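Local coordinates for protein antigen 43 (Escherichia coli, PDB 4KH3) that associates with copies of itself on neighbouring cells, causing Escherichia coli to clump and probably favouring biofilm formation, at residues A[341-347]-A[358-362]; A[388-394]-A[407-413]; A[402-408]-A[422-428]; A[432-438]-A[453-459]; A[440-446]-A[461-467]. All coordinates share one frame; numbering follows the deposited sequence.

In the fold
Following the chain from the N terminus, contact 1 comes first: it closes the base of the hairpin of strands 346-350 and 356-360, where antiparallel strands interrupt one side of the parallel beta-helix. From strand 363-370 on, the coils again pair in parallel, and contacts 2 to 5 join successive coils, each closing a loop of 12 to 14 residues. Contacts 2 and 3 cross, sharing Asn407 and Asn408; both are closed before contact 4 opens. Contacts 4 and 5 cross in the same way. From coil to coil, strand 410-414 of contact 2 adjoins strand 431-434 of contact 4, while strand 423-426 of contact 3 adjoins strand 443-446 of contact 5. Three stacks of strands are thereby tied together.

Contact 1 (A[341-347]-A[358-362]); sequences ADSGAAV and SIGGG
With chi1 at -48°, Ile359 sets CG1 opposite its own carbonyl carbon, and the extended second torsion carries CD1 to the methyl CB of Ala341, 4.0 Å away. Its other branch, CG2, is left facing the type I turn from Asp342 to Ala345 and comes within 3.2 Å of Ala345 O. Val347 lies alongside Ile359 and points the same way, its CB 4.0 Å from Ile359 CG1. Beneath these side chains the two residues form an antiparallel hydrogen-bonded pair, Val347 N to Ile359 O at 2.9 Å and Ile359 N to Val347 O at 2.8 Å, at the base of the hairpin of strands 346-350 and 356-360. Beyond it the backbones separate and a water bridges them, donating to Ser343 O (2.7 Å) and Ala345 O (3.0 Å) and accepting from Gly362 N (2.8 Å). The turn is also held from within, by an Asx turn from Asp342 OD2 to Gly344 N, and from the next coil, where Ser343 OG bonds to Asn378 and Asp381. The isoleucine thus supplies an apolar filling, while the water satisfies two turn carbonyls that no strand partner reaches across this contact.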
# COMPACT_ATOMS: atom_id res chain seq x y z
N ALA A 341 19.98 4.68 5.85
CA ALA A 341 21.15 4.77 5.00
C ALA A 341 22.22 3.84 5.51
O ALA A 341 22.16 3.40 6.65
CB ALA A 341 21.66 6.21 4.97
N ASP A 342 23.19 3.50 4.67
CA ASP A 342 24.41 2.87 5.19
C ASP A 342 25.66 3.62 4.75
O ASP A 342 25.59 4.54 3.94
CB ASP A 342 24.49 1.38 4.84
CG ASP A 342 24.47 1.13 3.36
OD1 ASP A 342 23.35 1.05 2.81
OD2 ASP A 342 25.56 1.00 2.76
N SER A 343 26.79 3.23 5.32
CA SER A 343 28.05 3.94 5.12
C SER A 343 28.58 3.82 3.69
O SER A 343 29.46 4.58 3.29
CB SER A 343 29.11 3.45 6.13
OG SER A 343 29.31 2.05 6.04
N GLY A 344 28.03 2.87 2.94
CA GLY A 344 28.36 2.72 1.54
C GLY A 344 27.50 3.58 0.62
O GLY A 344 27.56 3.46 -0.61
N ALA A 345 26.69 4.45 1.20
CA ALA A 345 25.87 5.35 0.42
C ALA A 345 26.52 6.72 0.32
O ALA A 345 27.46 7.02 1.05
CB ALA A 345 24.48 5.47 1.02
N ALA A 346 26.04 7.55 -0.60
CA ALA A 346 26.50 8.92 -0.73
C ALA A 346 25.31 9.81 -0.44
O ALA A 346 24.29 9.73 -1.13
CB ALA A 346 27.04 9.17 -2.12
N VAL A 347 25.43 10.63 0.60
CA VAL A 347 24.34 11.46 1.07
C VAL A 347 24.86 12.83 1.50
O VAL A 347 25.89 12.94 2.14
CB VAL A 347 23.60 10.81 2.27
CG1 VAL A 347 22.46 11.69 2.75
CG2 VAL A 347 23.06 9.44 1.89
N SER A 358 26.55 14.38 6.16
CA SER A 358 27.02 13.76 4.93
C SER A 358 27.51 12.35 5.13
O SER A 358 27.91 11.95 6.23
CB SER A 358 28.14 14.59 4.29
OG SER A 358 29.32 14.52 5.07
N ILE A 359 27.45 11.59 4.04
CA ILE A 359 28.05 10.28 3.97
C ILE A 359 28.71 10.27 2.61
O ILE A 359 28.15 10.78 1.65
CB ILE A 359 26.98 9.18 4.02
CG1 ILE A 359 26.00 9.43 5.17
CG2 ILE A 359 27.64 7.80 4.16
CD1 ILE A 359 24.99 8.33 5.35
N GLY A 360 29.92 9.71 2.53
CA GLY A 360 30.67 9.71 1.29
C GLY A 360 32.04 9.08 1.46
O GLY A 360 32.75 9.38 2.42
N GLY A 361 32.41 8.20 0.53
CA GLY A 361 33.67 7.49 0.61
C GLY A 361 33.86 6.75 1.94
O GLY A 361 34.97 6.70 2.48
N GLY A 362 32.77 6.20 2.46
CA GLY A 362 32.81 5.45 3.70
C GLY A 362 32.94 6.30 4.95
O GLY A 362 33.24 5.77 6.02
O HOH W 1 30.28 6.04 1.16

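Contact 2 (A[388-394]-A[407-413]); sequences VNGGLFT and NNGAILT
Backbone hydrogen bonds join Val388-Thr394 to Asn407-Thr413 in two parallel sets. The first starts with Asn407 N to Val388 O at 2.9 Å and adds a weak bond from Gly390 N to Asn407 O. After the type I' turn from Asn407 to Ala410 the register has shifted by one, and the second set follows: Ile411 N to Gly391 O, Phe393 N to Ile411 O (2.9 Å) and Thr413 N to Phe393 O (2.8 Å). At the shift, Gly390 CA lies 3.2 Å from Asn408 O, a position in which its bare alpha carbon fits closely.

One polar side-chain bond spans the contact. Asn408 ND2 gives a proton to Asn389 OD1 over 2.7 Å, arriving in the carbonyl plane, although the two amides lie side by side with their planes 56° apart. Asn389 ND2 is engaged by Glu370, which probably fixes the way round of that amide.

Apolar contacts fall on both faces. On the inner one, Phe393 and Leu412 run side by side, CD1 to CD1 at 3.6 Å, with Leu400 packed on both and the Phe375 ring meeting Phe393 at about 60°. Val388 CG1 sits 3.6 Å from Ala410 CB. On the outer face Leu392, with CG anti to its backbone N (chi1 172°), reaches Ile411 CG2 through CD1 at 3.7 Å. Similar residues stacked on consecutive coils, with a turn at the corner, are the mark of the parallel beta-helix, the fold of most autotransporter passenger domains.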
# COMPACT_ATOMS: atom_id res chain seq x y z
N VAL A 388 22.51 9.76 17.88
CA VAL A 388 21.36 8.87 17.80
C VAL A 388 20.38 9.28 18.88
O VAL A 388 20.70 9.22 20.07
CB VAL A 388 21.76 7.40 18.02
CG1 VAL A 388 20.58 6.49 17.75
CG2 VAL A 388 22.91 7.04 17.13
N ASN A 389 19.20 9.72 18.47
CA ASN A 389 18.21 10.22 19.42
C ASN A 389 16.91 9.43 19.28
O ASN A 389 15.94 9.89 18.69
CB ASN A 389 17.96 11.71 19.18
CG ASN A 389 17.08 12.34 20.25
OD1 ASN A 389 17.10 11.94 21.41
ND2 ASN A 389 16.30 13.34 19.85
N GLY A 390 16.91 8.21 19.83
CA GLY A 390 15.77 7.33 19.69
C GLY A 390 15.87 6.39 18.51
O GLY A 390 15.12 5.43 18.41
N GLY A 391 16.81 6.68 17.61
CA GLY A 391 16.99 5.85 16.43
C GLY A 391 17.82 4.59 16.63
O GLY A 391 18.09 4.17 17.76
N LEU A 392 18.21 3.98 15.52
CA LEU A 392 19.02 2.77 15.54
C LEU A 392 20.32 2.99 14.76
O LEU A 392 20.31 3.57 13.69
CB LEU A 392 18.24 1.59 14.96
CG LEU A 392 19.01 0.29 14.73
CD1 LEU A 392 19.53 -0.27 16.05
CD2 LEU A 392 18.13 -0.73 14.01
N PHE A 393 21.42 2.53 15.33
CA PHE A 393 22.71 2.56 14.66
C PHE A 393 23.26 1.16 14.77
O PHE A 393 23.37 0.61 15.87
CB PHE A 393 23.64 3.53 15.38
CG PHE A 393 24.93 3.80 14.65
CD1 PHE A 393 25.85 2.77 14.41
CD2 PHE A 393 25.26 5.08 14.25
CE1 PHE A 393 27.04 3.03 13.77
CE2 PHE A 393 26.45 5.34 13.61
CZ PHE A 393 27.35 4.31 13.37
N THR A 394 23.56 0.57 13.62
CA THR A 394 24.13 -0.77 13.56
C THR A 394 25.53 -0.67 12.97
O THR A 394 25.75 0.06 12.00
CB THR A 394 23.28 -1.70 12.69
OG1 THR A 394 21.93 -1.72 13.18
CG2 THR A 394 23.84 -3.13 12.71
N ASN A 407 20.98 9.03 22.95
CA ASN A 407 19.94 9.58 23.80
C ASN A 407 18.57 8.93 23.57
O ASN A 407 18.32 8.34 22.51
CB ASN A 407 19.77 11.09 23.57
CG ASN A 407 20.93 11.91 24.11
OD1 ASN A 407 21.64 11.49 25.02
ND2 ASN A 407 21.11 13.10 23.55
N ASN A 408 17.71 9.03 24.58
CA ASN A 408 16.27 8.83 24.44
C ASN A 408 15.80 7.61 23.67
O ASN A 408 15.02 7.73 22.73
CB ASN A 408 15.65 10.07 23.79
CG ASN A 408 15.87 11.32 24.60
OD1 ASN A 408 15.70 11.31 25.82
ND2 ASN A 408 16.24 12.40 23.94
N GLY A 409 16.27 6.43 24.06
CA GLY A 409 15.81 5.21 23.44
C GLY A 409 16.74 4.73 22.34
O GLY A 409 16.45 3.75 21.65
N ALA A 410 17.86 5.42 22.19
CA ALA A 410 18.85 5.06 21.19
C ALA A 410 19.31 3.61 21.36
O ALA A 410 19.45 3.12 22.48
CB ALA A 410 20.04 6.00 21.26
N ILE A 411 19.51 2.93 20.24
CA ILE A 411 20.10 1.60 20.27
C ILE A 411 21.32 1.61 19.35
O ILE A 411 21.28 2.13 18.24
CB ILE A 411 19.11 0.53 19.80
CG1 ILE A 411 17.93 0.42 20.77
CG2 ILE A 411 19.80 -0.82 19.67
CD1 ILE A 411 16.93 -0.66 20.39
N LEU A 412 22.41 1.05 19.85
CA LEU A 412 23.63 0.89 19.09
C LEU A 412 23.96 -0.58 19.11
O LEU A 412 24.34 -1.12 20.15
CB LEU A 412 24.76 1.70 19.72
CG LEU A 412 26.18 1.39 19.24
CD1 LEU A 412 26.28 1.49 17.73
CD2 LEU A 412 27.15 2.34 19.91
N THR A 413 23.77 -1.23 17.97
CA THR A 413 23.94 -2.67 17.84
C THR A 413 25.24 -2.96 17.09
O THR A 413 25.46 -2.45 15.99
CB THR A 413 22.75 -3.31 17.08
OG1 THR A 413 21.55 -3.10 17.82
CG2 THR A 413 22.95 -4.80 16.89

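Contact 3 (A[402-408]-A[422-428]); sequences GTTTLNN and DTLTIRE
Two consecutive coils of the parallel beta-helix pair here, with Thr403 on Thr423, Thr404 on Leu424 and Thr405 on Thr425. At the start Gly402 N bonds to the anti lone pair of Asp422 OD2 at 2.7 Å, a side-chain bond placed just ahead of the regular backbone series. That series includes Thr425 N to Thr404 O at 2.7 Å and Leu406 N to Thr425 O. One face carries a patch of threonines. Thr425 holds OG1 anti to its backbone N (chi1 -177°), which swings the methyl CG2 between Thr405 OG1 (3.4 Å) and Thr403 CG2 (3.5 Å); Glu445 of the following coil packs against the same face. Stacking of this kind from coil to coil is a feature of parallel beta-helices. On the inward face Leu406 slants across two partners, its CD1 3.8 Å from Leu424 CD1 and its CB 3.7 Å from Ile426 CG1, with Ala431 beyond. Further along, Asn407 OD1 replaces a main-chain acceptor: Arg427 N donates to it over 2.9 Å, approaching OD1 almost in line with its C=O bond, and Leu406 O is left too far away for that role. One residue on, Asn408 N donates to Glu428 O at 2.8 Å.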
# COMPACT_ATOMS: atom_id res chain seq x y z
N GLY A 402 34.81 11.36 16.83
CA GLY A 402 34.23 12.59 17.35
C GLY A 402 33.40 12.28 18.58
O GLY A 402 33.79 11.49 19.44
N THR A 403 32.23 12.90 18.67
CA THR A 403 31.34 12.64 19.79
C THR A 403 30.12 11.86 19.32
O THR A 403 29.24 12.40 18.65
CB THR A 403 30.90 13.96 20.46
OG1 THR A 403 32.05 14.69 20.91
CG2 THR A 403 30.02 13.66 21.65
N THR A 404 30.09 10.58 19.66
CA THR A 404 28.96 9.71 19.36
C THR A 404 27.95 9.77 20.52
O THR A 404 28.24 9.34 21.64
CB THR A 404 29.42 8.26 19.15
OG1 THR A 404 30.32 8.21 18.04
CG2 THR A 404 28.23 7.36 18.88
N THR A 405 26.77 10.30 20.24
CA THR A 405 25.77 10.56 21.27
C THR A 405 24.59 9.59 21.19
O THR A 405 24.01 9.38 20.13
CB THR A 405 25.27 11.99 21.15
OG1 THR A 405 26.38 12.89 21.25
CG2 THR A 405 24.26 12.29 22.25
N LEU A 406 24.27 8.98 22.33
CA LEU A 406 23.15 8.05 22.42
C LEU A 406 22.13 8.57 23.43
O LEU A 406 22.39 8.55 24.63
CB LEU A 406 23.63 6.67 22.84
CG LEU A 406 24.74 6.03 21.99
CD1 LEU A 406 25.09 4.67 22.55
CD2 LEU A 406 24.35 5.93 20.51
N ASN A 407 20.98 9.03 22.95
CA ASN A 407 19.94 9.58 23.80
C ASN A 407 18.57 8.93 23.57
O ASN A 407 18.32 8.34 22.51
CB ASN A 407 19.77 11.09 23.57
CG ASN A 407 20.93 11.91 24.11
OD1 ASN A 407 21.64 11.49 25.02
ND2 ASN A 407 21.11 13.10 23.55
N ASN A 408 17.71 9.03 24.58
CA ASN A 408 16.27 8.83 24.44
C ASN A 408 15.80 7.61 23.67
O ASN A 408 15.02 7.73 22.73
CB ASN A 408 15.65 10.07 23.79
CG ASN A 408 15.87 11.32 24.60
OD1 ASN A 408 15.70 11.31 25.82
ND2 ASN A 408 16.24 12.40 23.94
N ASP A 422 37.50 8.04 20.68
CA ASP A 422 37.01 9.34 21.09
C ASP A 422 35.90 9.19 22.14
O ASP A 422 36.00 8.35 23.03
CB ASP A 422 36.52 10.16 19.89
CG ASP A 422 37.58 10.27 18.80
OD1 ASP A 422 38.73 9.85 19.02
OD2 ASP A 422 37.26 10.79 17.71
N THR A 423 34.86 10.00 22.04
CA THR A 423 33.87 10.06 23.11
C THR A 423 32.50 9.49 22.74
O THR A 423 31.83 9.98 21.85
CB THR A 423 33.70 11.49 23.59
OG1 THR A 423 34.97 11.99 24.04
CG2 THR A 423 32.69 11.56 24.72
N LEU A 424 32.10 8.44 23.45
CA LEU A 424 30.74 7.92 23.37
C LEU A 424 29.95 8.47 24.55
O LEU A 424 30.33 8.26 25.70
CB LEU A 424 30.76 6.40 23.40
CG LEU A 424 29.42 5.66 23.38
CD1 LEU A 424 28.63 6.06 22.16
CD2 LEU A 424 29.63 4.15 23.42
N THR A 425 28.87 9.19 24.29
CA THR A 425 28.19 9.91 25.37
C THR A 425 26.68 9.71 25.39
O THR A 425 26.01 9.78 24.36
CB THR A 425 28.53 11.43 25.37
OG1 THR A 425 27.89 12.06 26.48
CG2 THR A 425 28.04 12.10 24.10
N ILE A 426 26.16 9.46 26.59
CA ILE A 426 24.73 9.36 26.83
C ILE A 426 24.35 10.49 27.77
O ILE A 426 24.84 10.57 28.89
CB ILE A 426 24.36 8.00 27.47
CG1 ILE A 426 24.51 6.87 26.44
CG2 ILE A 426 22.92 8.04 28.00
CD1 ILE A 426 25.93 6.44 26.17
N ARG A 427 23.48 11.37 27.32
CA ARG A 427 23.21 12.59 28.07
C ARG A 427 21.78 12.73 28.57
O ARG A 427 21.49 13.57 29.43
CB ARG A 427 23.58 13.79 27.21
CG ARG A 427 25.01 13.74 26.70
CD ARG A 427 25.37 15.00 25.92
NE ARG A 427 25.11 16.21 26.69
CZ ARG A 427 24.58 17.31 26.18
NH1 ARG A 427 24.26 17.37 24.90
NH2 ARG A 427 24.37 18.37 26.96
N GLU A 428 20.88 11.90 28.06
CA GLU A 428 19.45 12.12 28.24
C GLU A 428 18.67 10.85 27.89
O GLU A 428 18.89 10.26 26.84
CB GLU A 428 19.02 13.28 27.34
CG GLU A 428 17.60 13.77 27.50
CD GLU A 428 17.27 14.87 26.50
OE1 GLU A 428 18.20 15.33 25.79
OE2 GLU A 428 16.09 15.27 26.41

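Contact 4 (A[432-438]-A[453-459]); sequences LLQGGSL and TVSNTTL
Leu438 and Leu459 form the apolar centre, lying side by side and pointing the same way, Leu438 CD2 3.7 Å from Leu459 CD1. Both keep CG anti to the backbone N (chi1 -177° and 178°), and the matching conformations let one leucine rest on the next. Leu433 adds to this inner row more loosely, its CD2 4.3 Å from Val454 CG2. On the reverse face Leu432 CD1 slants over Thr453 and meets CG2 at 3.7 Å.

Parallel backbone bonds flank these contacts. Leu433 N to Thr453 O (2.9 Å) and Ser455 N to Leu433 O belong to the first strand pair; Thr458 N to Gly436 O and Leu438 N to Thr458 O (2.8 Å) to the second. The corner between them is polar and rich in glycine. Gly435 N still reaches Ser455 O at 3.0 Å, and Gly435 and Gly436 both have positive phi. Thr457 fills the inside of the bend, its CG2 3.3 Å from Gly435 O. At the outer edge Gln434 leads away, its amide nitrogen bonding to Thr413 of the preceding coil.

Around the pair, strand 410-414 supports Leu433 and Leu438 from one side and strand 469-474 meets Val454 and Ser455 from the other; strand 417-420 also packs on Leu438. The two strand pairs are therefore middle layers of adjoining faces of the solenoid.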
# COMPACT_ATOMS: atom_id res chain seq x y z
N LEU A 432 20.92 1.76 24.65
CA LEU A 432 21.32 0.36 24.64
C LEU A 432 22.50 0.17 23.70
O LEU A 432 22.43 0.53 22.53
CB LEU A 432 20.16 -0.55 24.20
CG LEU A 432 20.48 -2.05 24.11
CD1 LEU A 432 20.90 -2.57 25.47
CD2 LEU A 432 19.30 -2.87 23.57
N LEU A 433 23.58 -0.38 24.23
CA LEU A 433 24.71 -0.80 23.41
C LEU A 433 24.74 -2.30 23.54
O LEU A 433 24.81 -2.82 24.65
CB LEU A 433 26.01 -0.20 23.92
CG LEU A 433 27.32 -0.85 23.47
CD1 LEU A 433 27.51 -0.72 21.99
CD2 LEU A 433 28.48 -0.22 24.21
N GLN A 434 24.66 -3.00 22.42
CA GLN A 434 24.53 -4.45 22.49
C GLN A 434 25.29 -5.17 21.39
O GLN A 434 25.44 -4.66 20.28
CB GLN A 434 23.06 -4.85 22.41
CG GLN A 434 22.39 -4.45 21.11
CD GLN A 434 20.99 -4.99 20.98
OE1 GLN A 434 20.59 -5.90 21.71
NE2 GLN A 434 20.22 -4.43 20.05
N GLY A 435 25.76 -6.37 21.73
CA GLY A 435 26.39 -7.25 20.77
C GLY A 435 27.84 -6.90 20.47
O GLY A 435 28.35 -5.86 20.89
N GLY A 436 28.48 -7.80 19.74
CA GLY A 436 29.80 -7.56 19.18
C GLY A 436 30.86 -7.11 20.16
O GLY A 436 30.97 -7.62 21.27
N SER A 437 31.63 -6.12 19.73
CA SER A 437 32.78 -5.67 20.47
C SER A 437 33.06 -4.21 20.17
O SER A 437 32.93 -3.76 19.03
CB SER A 437 33.99 -6.52 20.09
OG SER A 437 35.20 -5.86 20.40
N LEU A 438 33.42 -3.47 21.21
CA LEU A 438 33.84 -2.09 21.06
C LEU A 438 35.14 -1.93 21.82
O LEU A 438 35.19 -2.14 23.02
CB LEU A 438 32.78 -1.15 21.64
CG LEU A 438 33.00 0.36 21.52
CD1 LEU A 438 33.10 0.81 20.07
CD2 LEU A 438 31.90 1.11 22.23
N THR A 453 22.33 0.69 29.22
CA THR A 453 22.50 -0.74 29.31
C THR A 453 23.55 -1.19 28.30
O THR A 453 23.46 -0.85 27.12
CB THR A 453 21.20 -1.50 28.97
OG1 THR A 453 20.15 -1.10 29.85
CG2 THR A 453 21.42 -3.03 29.06
N VAL A 454 24.53 -1.94 28.77
CA VAL A 454 25.46 -2.61 27.88
C VAL A 454 25.14 -4.10 27.94
O VAL A 454 25.22 -4.70 29.01
CB VAL A 454 26.91 -2.36 28.31
CG1 VAL A 454 27.87 -3.11 27.40
CG2 VAL A 454 27.21 -0.87 28.31
N SER A 455 24.77 -4.69 26.81
CA SER A 455 24.34 -6.08 26.81
C SER A 455 25.08 -6.95 25.79
O SER A 455 25.04 -6.69 24.59
CB SER A 455 22.83 -6.18 26.57
OG SER A 455 22.43 -7.53 26.40
N ASN A 456 25.74 -8.00 26.29
CA ASN A 456 26.41 -8.98 25.45
C ASN A 456 27.42 -8.33 24.50
O ASN A 456 27.44 -8.58 23.31
CB ASN A 456 25.37 -9.81 24.68
CG ASN A 456 26.00 -11.00 23.95
OD1 ASN A 456 27.08 -11.48 24.32
ND2 ASN A 456 25.33 -11.47 22.91
N THR A 457 28.27 -7.49 25.08
CA THR A 457 29.29 -6.78 24.33
C THR A 457 30.65 -7.01 24.98
O THR A 457 30.75 -7.18 26.19
CB THR A 457 29.00 -5.26 24.35
OG1 THR A 457 27.67 -5.04 23.87
CG2 THR A 457 29.98 -4.51 23.48
N THR A 458 31.70 -7.04 24.18
CA THR A 458 33.03 -6.91 24.74
C THR A 458 33.37 -5.43 24.66
O THR A 458 33.59 -4.90 23.59
CB THR A 458 34.06 -7.76 24.00
OG1 THR A 458 33.77 -9.15 24.22
CG2 THR A 458 35.45 -7.46 24.51
N LEU A 459 33.38 -4.77 25.81
CA LEU A 459 33.64 -3.34 25.87
C LEU A 459 34.99 -3.01 26.51
O LEU A 459 35.19 -3.19 27.71
CB LEU A 459 32.52 -2.63 26.63
CG LEU A 459 32.74 -1.13 26.78
CD1 LEU A 459 32.77 -0.48 25.41
CD2 LEU A 459 31.65 -0.53 27.63

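Contact 5 (A[440-446]-A[461-467]); sequences GNGSVEK and QKAVNLN
Glu445 and Asn465, paired on the same face, lie side by side; the bend at chi2 (-88°) lays the Glu445 carboxylate back along its strand, within reach of Asn465 ND2. Asn465 ND2 gives OE2 a weak bond of 2.9 Å, the amide and carboxylate planes 37° apart. Ser443 OG donates to the same Glu445 OE2, also weakly, at 3.3 Å, and two weak bonds therefore share one oxygen. Below them the coils run parallel, as in the neighbouring coils of the beta-helix: Val444 N to Ala463 O at 3.0 Å, Lys446 N to Asn465 O and Asn467 N to Lys446 O, both 2.8 Å. The chain turns a corner at Lys462, whose N donates to Gly442 O. In Gln461, just before that corner, chi1 of -67° sets CG anti to the carbonyl carbon and 4.0 Å from Val444 CG2, the two side chains crossing at about a right angle, and the bend at the next torsion turns the amide, whose OE1 goes on to Asn420. Lys446 kinks at chi2 and again at chi4. Its CG lies against Leu466 CD1 at 3.7 Å while the chain carries NZ away to the carbonyls of Gly450 and Glu468, which accept hydrogen bonds from the amine of this buried lysine, probably charged.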
# COMPACT_ATOMS: atom_id res chain seq x y z
N GLY A 440 39.26 0.23 22.06
CA GLY A 440 39.97 1.48 21.83
C GLY A 440 40.40 2.19 23.09
O GLY A 440 40.28 1.67 24.19
N ASN A 441 40.92 3.41 22.93
CA ASN A 441 41.36 4.21 24.05
C ASN A 441 40.36 5.31 24.32
O ASN A 441 40.67 6.30 24.99
CB ASN A 441 42.74 4.82 23.76
CG ASN A 441 43.69 3.82 23.13
OD1 ASN A 441 44.07 3.97 21.97
ND2 ASN A 441 44.07 2.79 23.89
N GLY A 442 39.16 5.14 23.78
CA GLY A 442 38.10 6.10 23.98
C GLY A 442 37.46 5.99 25.35
O GLY A 442 37.73 5.05 26.11
N SER A 443 36.60 6.94 25.66
CA SER A 443 35.88 6.90 26.92
C SER A 443 34.37 7.02 26.70
O SER A 443 33.92 7.62 25.73
CB SER A 443 36.38 8.00 27.87
OG SER A 443 36.11 9.29 27.35
N VAL A 444 33.61 6.42 27.61
CA VAL A 444 32.15 6.56 27.63
C VAL A 444 31.74 7.55 28.72
O VAL A 444 32.25 7.48 29.84
CB VAL A 444 31.46 5.22 27.88
CG1 VAL A 444 29.97 5.34 27.62
CG2 VAL A 444 32.09 4.11 27.03
N GLU A 445 30.83 8.47 28.39
CA GLU A 445 30.30 9.42 29.37
C GLU A 445 28.82 9.14 29.60
O GLU A 445 28.05 9.05 28.64
CB GLU A 445 30.44 10.86 28.87
CG GLU A 445 31.75 11.18 28.17
CD GLU A 445 32.82 11.65 29.13
OE1 GLU A 445 32.47 12.30 30.15
OE2 GLU A 445 34.01 11.36 28.87
N LYS A 446 28.43 9.01 30.86
CA LYS A 446 27.02 8.78 31.19
C LYS A 446 26.48 9.86 32.11
O LYS A 446 26.92 10.01 33.25
CB LYS A 446 26.81 7.39 31.79
CG LYS A 446 25.40 7.18 32.35
CD LYS A 446 24.33 7.36 31.28
CE LYS A 446 22.91 7.12 31.84
NZ LYS A 446 22.39 8.25 32.67
N GLN A 461 37.48 0.13 26.95
CA GLN A 461 37.62 1.57 26.82
C GLN A 461 38.55 2.03 27.91
O GLN A 461 38.82 1.29 28.86
CB GLN A 461 36.26 2.26 26.97
CG GLN A 461 35.28 1.98 25.84
CD GLN A 461 35.68 2.65 24.53
OE1 GLN A 461 35.25 3.78 24.25
NE2 GLN A 461 36.51 1.97 23.74
N LYS A 462 39.05 3.25 27.78
CA LYS A 462 40.00 3.77 28.75
C LYS A 462 39.28 4.03 30.06
O LYS A 462 39.79 3.70 31.13
CB LYS A 462 40.62 5.06 28.24
CG LYS A 462 41.71 5.61 29.16
CD LYS A 462 41.85 7.12 29.02
CE LYS A 462 43.12 7.65 29.68
NZ LYS A 462 44.35 7.14 29.00
N ALA A 463 38.10 4.63 29.97
CA ALA A 463 37.36 5.00 31.16
C ALA A 463 35.89 5.12 30.83
O ALA A 463 35.52 5.51 29.73
CB ALA A 463 37.88 6.33 31.71
N VAL A 464 35.04 4.79 31.80
CA VAL A 464 33.63 5.09 31.70
C VAL A 464 33.32 6.13 32.76
O VAL A 464 33.39 5.85 33.95
CB VAL A 464 32.78 3.85 31.94
CG1 VAL A 464 31.29 4.20 31.88
CG2 VAL A 464 33.12 2.78 30.92
N ASN A 465 33.00 7.35 32.34
CA ASN A 465 32.65 8.39 33.30
C ASN A 465 31.17 8.31 33.66
O ASN A 465 30.32 8.86 32.95
CB ASN A 465 33.00 9.78 32.77
CG ASN A 465 34.49 9.96 32.54
OD1 ASN A 465 35.27 9.98 33.49
ND2 ASN A 465 34.88 10.10 31.28
N LEU A 466 30.87 7.62 34.75
CA LEU A 466 29.51 7.50 35.24
C LEU A 466 29.15 8.70 36.09
O LEU A 466 29.40 8.70 37.29
CB LEU A 466 29.36 6.21 36.04
CG LEU A 466 28.00 5.85 36.62
CD1 LEU A 466 26.92 6.06 35.59
CD2 LEU A 466 28.01 4.41 37.10
N ASN A 467 28.56 9.72 35.47
CA ASN A 467 28.30 10.99 36.16
C ASN A 467 26.92 11.11 36.75
O ASN A 467 26.75 11.78 37.77
CB ASN A 467 28.56 12.18 35.23
CG ASN A 467 29.96 12.17 34.65
OD1 ASN A 467 30.86 11.56 35.22
ND2 ASN A 467 30.14 12.85 33.53